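Local coordinates for protein aminopeptidase N (Francisella tularensis subsp. tularensis, PDB 5DLL) that removes amino acids one at a time from the N termini of peptides with the help of a zinc ion, probably in intracellular peptide degradation, at residues G120-K123 with F128-Q131; I597-D602 with K648-A653. All blocks are in the same frame, centred on the assembly; numbering follows the deposited sequence.

From the N terminus, contact 1 closes first: residues 120-123 turn back through a loop of four residues to pair with 128-131, a beta hairpin at one edge of a small antiparallel sheet in the N-terminal domain of this M1 peptidase. The chain then runs through the catalytic domain, where His309, His313 and Glu332 hold the zinc ion, and an Ig-like region before contact 2 joins the end of helix 588-598 to helix 648-658 across 45 largely helical residues in the C-terminal helical region. The two loops follow in series, neither nested nor crossed. The centres of contact 1 and contact 2 lie about 55 Å apart, on opposite sides of the chain's centre, their nearest atoms about 44 Å.

Contact 1 of 2, residues G120-K123 with F128-Q131; sequences GLYK and FSTQ
Tyr122 and Ser129 form a hydrogen-bonded pair of an antiparallel beta hairpin, the evidence being two backbone bonds: Tyr122 N to Ser129 O at 2.9 Å, almost straight at 175°, and Ser129 N to Tyr122 O at 3.0 Å. Strand 128-131 continues the sheet on its other side, where Phe128 bonds through its backbone to Ala203.

Outward from Tyr122 CB, CG is set between the backbone N and the carbonyl carbon (chi1 55°), which folds the ring back across the partner strand. Ser129 O consequently lies beneath the middle of the ring, 3.6 Å from its plane, while also accepting the bond from Tyr122 N. Farther out, CE1 approaches Ser129 OG, and CE2 has Gln131 CB at the ring's edge. Tyr122 OH comes 3.6 Å from both Ser129 OG and Thr130 O, too long to count as hydrogen bonds here. The Tyr122 and Gln131 side chains also touch Phe270, and that of Gln131 comes within about 10 Å of the zinc ion, which places this face of the hairpin near the metal site.

On the other face, Leu121 CD1 rests near Thr130 CG2 and Phe128 CB. Lys123 is poorly ordered; as modelled, it stretches across the Phe128 ring, NZ hydrogen-bonding to Tyr164 OH and CD over the ring face in a CH-pi contact, 4.0 Å from the centroid and 19° off the normal.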
ATOM      1  N   GLY A 120     -19.983   3.939 -11.558  1.00 35.08           N
ATOM      2  CA  GLY A 120     -21.211   4.733 -11.561  1.00 31.54           C
ATOM      3  C   GLY A 120     -22.075   4.391 -10.366  1.00 32.07           C
ATOM      4  O   GLY A 120     -21.562   4.034  -9.310  1.00 34.95           O
ATOM      5  N   LEU A 121     -23.387   4.487 -10.532  1.00 33.26           N
ATOM      6  CA  LEU A 121     -24.313   4.131  -9.467  1.00 33.80           C
ATOM      7  C   LEU A 121     -24.673   2.661  -9.613  1.00 35.59           C
ATOM      8  O   LEU A 121     -25.101   2.233 -10.685  1.00 40.43           O
ATOM      9  CB  LEU A 121     -25.564   5.009  -9.543  1.00 32.85           C
ATOM     10  CG  LEU A 121     -26.628   4.832  -8.461  1.00 35.13           C
ATOM     11  CD1 LEU A 121     -26.048   5.013  -7.068  1.00 38.19           C
ATOM     12  CD2 LEU A 121     -27.749   5.831  -8.699  1.00 38.42           C
ATOM     13  N   TYR A 122     -24.478   1.884  -8.552  1.00 37.72           N
ATOM     14  CA  TYR A 122     -24.901   0.484  -8.540  1.00 40.70           C
ATOM     15  C   TYR A 122     -25.590   0.136  -7.225  1.00 39.10           C
ATOM     16  O   TYR A 122     -25.617   0.945  -6.307  1.00 41.74           O
ATOM     17  CB  TYR A 122     -23.719  -0.451  -8.827  1.00 43.23           C
ATOM     18  CG  TYR A 122     -22.535  -0.288  -7.910  1.00 44.80           C
ATOM     19  CD1 TYR A 122     -22.473  -0.966  -6.695  1.00 48.14           C
ATOM     20  CD2 TYR A 122     -21.463   0.525  -8.267  1.00 46.14           C
ATOM     21  CE1 TYR A 122     -21.382  -0.822  -5.851  1.00 49.00           C
ATOM     22  CE2 TYR A 122     -20.368   0.671  -7.433  1.00 46.65           C
ATOM     23  CZ  TYR A 122     -20.335  -0.003  -6.227  1.00 47.35           C
ATOM     24  OH  TYR A 122     -19.253   0.139  -5.398  1.00 49.53           O
ATOM     25  N   LYS A 123     -26.162  -1.062  -7.152  1.00 45.98           N
ATOM     26  CA  LYS A 123     -26.936  -1.483  -5.986  1.00 57.30           C
ATOM     27  C   LYS A 123     -26.635  -2.932  -5.623  1.00 65.65           C
ATOM     28  O   LYS A 123     -26.860  -3.834  -6.428  1.00 72.54           O
ATOM     29  CB  LYS A 123     -28.428  -1.312  -6.261  1.00 60.22           C
ATOM     30  CG  LYS A 123     -29.301  -1.412  -5.024  1.00 63.17           C
ATOM     31  CD  LYS A 123     -30.757  -1.186  -5.379  1.00 75.29           C
ATOM     32  CE  LYS A 123     -31.681  -1.637  -4.261  1.00 95.21           C
ATOM     33  NZ  LYS A 123     -33.112  -1.454  -4.632  1.00115.81           N
ATOM     34  N   PHE A 128     -27.784   1.518  -2.367  1.00 42.58           N
ATOM     35  CA  PHE A 128     -27.169   2.241  -3.471  1.00 40.51           C
ATOM     36  C   PHE A 128     -25.798   2.722  -3.046  1.00 38.47           C
ATOM     37  O   PHE A 128     -25.597   3.120  -1.902  1.00 41.02           O
ATOM     38  CB  PHE A 128     -28.004   3.451  -3.885  1.00 42.05           C
ATOM     39  CG  PHE A 128     -29.322   3.099  -4.504  1.00 40.63           C
ATOM     40  CD1 PHE A 128     -29.418   2.832  -5.861  1.00 42.37           C
ATOM     41  CD2 PHE A 128     -30.474   3.050  -3.733  1.00 40.50           C
ATOM     42  CE1 PHE A 128     -30.639   2.513  -6.432  1.00 37.46           C
ATOM     43  CE2 PHE A 128     -31.694   2.736  -4.304  1.00 36.52           C
ATOM     44  CZ  PHE A 128     -31.775   2.469  -5.651  1.00 34.82           C
ATOM     45  N   SER A 129     -24.864   2.694  -3.985  1.00 38.36           N
ATOM     46  CA  SER A 129     -23.481   3.057  -3.715  1.00 39.61           C
ATOM     47  C   SER A 129     -22.815   3.378  -5.042  1.00 37.68           C
ATOM     48  O   SER A 129     -23.224   2.863  -6.075  1.00 42.01           O
ATOM     49  CB  SER A 129     -22.764   1.899  -3.007  1.00 37.97           C
ATOM     50  OG  SER A 129     -21.357   1.986  -3.160  1.00 41.75           O
ATOM     51  N   THR A 130     -21.790   4.223  -5.012  1.00 38.78           N
ATOM     52  CA  THR A 130     -21.106   4.637  -6.232  1.00 39.78           C
ATOM     53  C   THR A 130     -19.636   4.261  -6.219  1.00 39.25           C
ATOM     54  O   THR A 130     -19.107   3.765  -5.223  1.00 38.74           O
ATOM     55  CB  THR A 130     -21.178   6.164  -6.429  1.00 39.74           C
ATOM     56  OG1 THR A 130     -20.463   6.807  -5.368  1.00 42.04           O
ATOM     57  CG2 THR A 130     -22.616   6.644  -6.447  1.00 38.80           C
ATOM     58  N   GLN A 131     -19.000   4.506  -7.357  1.00 38.15           N
ATOM     59  CA  GLN A 131     -17.554   4.451  -7.495  1.00 39.26           C
ATOM     60  C   GLN A 131     -17.230   5.196  -8.780  1.00 40.01           C
ATOM     61  O   GLN A 131     -17.643   4.773  -9.861  1.00 45.31           O
ATOM     62  CB  GLN A 131     -17.064   3.005  -7.570  1.00 40.10           C
ATOM     63  CG  GLN A 131     -15.604   2.849  -7.962  1.00 40.79           C
ATOM     64  CD  GLN A 131     -14.663   3.554  -7.007  1.00 45.70           C
ATOM     65  OE1 GLN A 131     -14.870   3.544  -5.791  1.00 47.35           O
ATOM     66  NE2 GLN A 131     -13.618   4.166  -7.551  1.00 47.98           N
TER

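Contact 2 of 2, residues I597-D602 with K648-A653; sequences ILHDKD and KDDWLA
The side chains of His599 and Asp650 run at about a right angle to each other, while their ring and carboxylate planes are turned 51° apart. His599 is the first residue beyond the end of helix 588-598, and with CG anti to its carbonyl carbon its ring extends to helix 648-658, within the ARM-repeat-like helical region. The bond from His599 NE2 to Asp650 OD2 is moderately bent, 2.9 Å long with 151° at the hydrogen. OD2 lies close to the imidazole plane, at the ring edge, but is approached on its anti side and 35° out of the carboxylate plane.

Leu598, the preceding residue, points at the same helix and spreads its two methyls over consecutive residues. CD2 lies against Asp650 CB, 3.5 Å away, and also sits over one face of the Trp651 six-membered ring, 4.2 Å from its centroid, a CH-pi contact displaced toward the rim. CD1 touches Trp651 CZ3 at 3.8 Å. Leu612 of helix 605-612 packs on both Leu598 and Trp651. Indole NE1 bonds to Leu643 O, and the ring stacks with that of Tyr683.

A buried apolar contact thus lies beside a partly exposed polar one. Asp650 would be expected to favour the protonated form of His599, an effect that Lys595, in a long, weak ion pair with the same OD2, may partly offset.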
ATOM      1  N   ILE A 597      22.952  -6.273  20.873  1.00 60.61           N
ATOM      2  CA  ILE A 597      21.707  -5.767  20.310  1.00 60.86           C
ATOM      3  C   ILE A 597      20.528  -6.336  21.103  1.00 58.81           C
ATOM      4  O   ILE A 597      19.600  -5.611  21.461  1.00 61.33           O
ATOM      5  CB  ILE A 597      21.561  -6.142  18.819  1.00 72.27           C
ATOM      6  CG1 ILE A 597      22.649  -5.463  17.967  1.00 81.45           C
ATOM      7  CG2 ILE A 597      20.172  -5.775  18.301  1.00 76.94           C
ATOM      8  CD1 ILE A 597      22.397  -4.005  17.645  1.00 85.74           C
ATOM      9  N   LEU A 598      20.586  -7.634  21.389  1.00 58.41           N
ATOM     10  CA  LEU A 598      19.526  -8.324  22.128  1.00 59.06           C
ATOM     11  C   LEU A 598      19.294  -7.752  23.524  1.00 56.38           C
ATOM     12  O   LEU A 598      18.155  -7.699  23.984  1.00 63.78           O
ATOM     13  CB  LEU A 598      19.832  -9.827  22.219  1.00 61.18           C
ATOM     14  CG  LEU A 598      18.916 -10.705  23.076  1.00 62.89           C
ATOM     15  CD1 LEU A 598      17.478 -10.667  22.584  1.00 68.56           C
ATOM     16  CD2 LEU A 598      19.443 -12.131  23.088  1.00 67.12           C
ATOM     17  N   HIS A 599      20.365  -7.326  24.190  1.00 52.67           N
ATOM     18  CA  HIS A 599      20.263  -6.777  25.546  1.00 55.24           C
ATOM     19  C   HIS A 599      20.302  -5.246  25.599  1.00 60.47           C
ATOM     20  O   HIS A 599      20.472  -4.671  26.675  1.00 76.53           O
ATOM     21  CB  HIS A 599      21.374  -7.357  26.433  1.00 52.82           C
ATOM     22  CG  HIS A 599      21.185  -8.802  26.767  1.00 49.03           C
ATOM     23  ND1 HIS A 599      20.156  -9.253  27.564  1.00 51.84           N
ATOM     24  CD2 HIS A 599      21.900  -9.898  26.418  1.00 47.52           C
ATOM     25  CE1 HIS A 599      20.241 -10.565  27.690  1.00 53.45           C
ATOM     26  NE2 HIS A 599      21.291 -10.980  27.005  1.00 50.90           N
ATOM     27  N   ASP A 600      20.133  -4.585  24.455  1.00 67.07           N
ATOM     28  CA  ASP A 600      20.132  -3.123  24.414  1.00 67.65           C
ATOM     29  C   ASP A 600      18.859  -2.615  25.090  1.00 72.66           C
ATOM     30  O   ASP A 600      17.746  -2.988  24.708  1.00 68.63           O
ATOM     31  CB  ASP A 600      20.230  -2.604  22.971  1.00 68.06           C
ATOM     32  CG  ASP A 600      20.759  -1.174  22.893  1.00 69.87           C
ATOM     33  OD1 ASP A 600      20.294  -0.309  23.669  1.00 70.32           O
ATOM     34  OD2 ASP A 600      21.639  -0.912  22.047  1.00 64.20           O
ATOM     35  N   LYS A 601      19.041  -1.769  26.102  1.00 79.69           N
ATOM     36  CA  LYS A 601      17.943  -1.312  26.949  1.00 84.24           C
ATOM     37  C   LYS A 601      17.294  -0.031  26.430  1.00 87.68           C
ATOM     38  O   LYS A 601      16.111   0.205  26.680  1.00 90.57           O
ATOM     39  CB  LYS A 601      18.443  -1.106  28.378  1.00 89.97           C
ATOM     40  CG  LYS A 601      19.036  -2.360  29.001  1.00 90.83           C
ATOM     41  CD  LYS A 601      19.365  -2.149  30.468  1.00104.58           C
ATOM     42  CE  LYS A 601      19.842  -3.436  31.122  1.00105.62           C
ATOM     43  NZ  LYS A 601      20.144  -3.241  32.569  1.00115.47           N
ATOM     44  N   ASP A 602      18.066   0.791  25.720  1.00 68.50           N
ATOM     45  CA  ASP A 602      17.564   2.038  25.136  1.00 89.70           C
ATOM     46  C   ASP A 602      17.607   1.971  23.610  1.00 85.93           C
ATOM     47  O   ASP A 602      18.445   2.599  22.961  1.00 95.13           O
ATOM     48  CB  ASP A 602      18.366   3.241  25.653  1.00 95.10           C
ATOM     49  CG  ASP A 602      17.879   3.730  27.007  1.00 94.49           C
ATOM     50  OD1 ASP A 602      16.718   4.190  27.096  1.00 76.70           O
ATOM     51  OD2 ASP A 602      18.664   3.665  27.978  1.00 95.79           O
ATOM     52  N   LYS A 648      20.991 -19.426  24.123  1.00 49.04           N
ATOM     53  CA  LYS A 648      19.752 -20.011  24.646  1.00 53.98           C
ATOM     54  C   LYS A 648      19.279 -19.349  25.942  1.00 55.48           C
ATOM     55  O   LYS A 648      18.088 -19.083  26.102  1.00 61.41           O
ATOM     56  CB  LYS A 648      19.910 -21.517  24.866  1.00 59.53           C
ATOM     57  CG  LYS A 648      18.583 -22.229  25.060  1.00 68.70           C
ATOM     58  CD  LYS A 648      18.737 -23.741  25.099  1.00 81.51           C
ATOM     59  CE  LYS A 648      17.402 -24.426  24.841  1.00 78.70           C
ATOM     60  NZ  LYS A 648      17.304 -25.754  25.509  1.00 79.70           N
ATOM     61  N   ASP A 649      20.212 -19.100  26.859  1.00 58.31           N
ATOM     62  CA  ASP A 649      19.898 -18.450  28.135  1.00 57.08           C
ATOM     63  C   ASP A 649      19.406 -17.021  27.925  1.00 56.83           C
ATOM     64  O   ASP A 649      18.530 -16.548  28.655  1.00 50.53           O
ATOM     65  CB  ASP A 649      21.123 -18.433  29.061  1.00 57.86           C
ATOM     66  CG  ASP A 649      21.535 -19.824  29.531  1.00 62.21           C
ATOM     67  OD1 ASP A 649      20.694 -20.750  29.532  1.00 65.12           O
ATOM     68  OD2 ASP A 649      22.713 -19.989  29.907  1.00 63.52           O
ATOM     69  N   ASP A 650      19.974 -16.345  26.927  1.00 56.60           N
ATOM     70  CA  ASP A 650      19.614 -14.960  26.612  1.00 59.20           C
ATOM     71  C   ASP A 650      18.193 -14.864  26.057  1.00 56.69           C
ATOM     72  O   ASP A 650      17.430 -13.982  26.455  1.00 57.18           O
ATOM     73  CB  ASP A 650      20.589 -14.350  25.595  1.00 67.78           C
ATOM     74  CG  ASP A 650      22.042 -14.431  26.040  1.00 72.61           C
ATOM     75  OD1 ASP A 650      22.506 -15.548  26.358  1.00 75.96           O
ATOM     76  OD2 ASP A 650      22.719 -13.377  26.049  1.00 67.79           O
ATOM     77  N   TRP A 651      17.851 -15.766  25.133  1.00 46.52           N
ATOM     78  CA  TRP A 651      16.504 -15.813  24.553  1.00 43.07           C
ATOM     79  C   TRP A 651      15.462 -16.012  25.650  1.00 41.81           C
ATOM     80  O   TRP A 651      14.421 -15.359  25.652  1.00 39.59           O
ATOM     81  CB  TRP A 651      16.373 -16.940  23.508  1.00 41.80           C
ATOM     82  CG  TRP A 651      17.321 -16.833  22.343  1.00 37.23           C
ATOM     83  CD1 TRP A 651      18.251 -17.757  21.952  1.00 39.12           C
ATOM     84  CD2 TRP A 651      17.435 -15.742  21.430  1.00 35.04           C
ATOM     85  NE1 TRP A 651      18.938 -17.306  20.851  1.00 36.21           N
ATOM     86  CE2 TRP A 651      18.459 -16.070  20.510  1.00 36.25           C
ATOM     87  CE3 TRP A 651      16.771 -14.519  21.294  1.00 34.71           C
ATOM     88  CZ2 TRP A 651      18.830 -15.218  19.470  1.00 35.53           C
ATOM     89  CZ3 TRP A 651      17.140 -13.672  20.263  1.00 34.67           C
ATOM     90  CH2 TRP A 651      18.160 -14.024  19.367  1.00 36.20           C
ATOM     91  N   LEU A 652      15.757 -16.923  26.576  1.00 45.91           N
ATOM     92  CA  LEU A 652      14.885 -17.210  27.715  1.00 48.87           C
ATOM     93  C   LEU A 652      14.724 -16.006  28.645  1.00 48.25           C
ATOM     94  O   LEU A 652      13.618 -15.717  29.109  1.00 51.02           O
ATOM     95  CB  LEU A 652      15.434 -18.402  28.508  1.00 48.57           C
ATOM     96  CG  LEU A 652      14.725 -18.759  29.818  1.00 55.17           C
ATOM     97  CD1 LEU A 652      13.243 -19.019  29.593  1.00 56.96           C
ATOM     98  CD2 LEU A 652      15.388 -19.967  30.459  1.00 61.87           C
ATOM     99  N   ALA A 653      15.831 -15.319  28.921  1.00 47.41           N
ATOM    100  CA  ALA A 653      15.832 -14.169  29.831  1.00 50.38           C
ATOM    101  C   ALA A 653      14.994 -13.019  29.279  1.00 48.69           C
ATOM    102  O   ALA A 653      14.088 -12.508  29.949  1.00 48.08           O
ATOM    103  CB  ALA A 653      17.259 -13.702  30.089  1.00 50.43           C
TER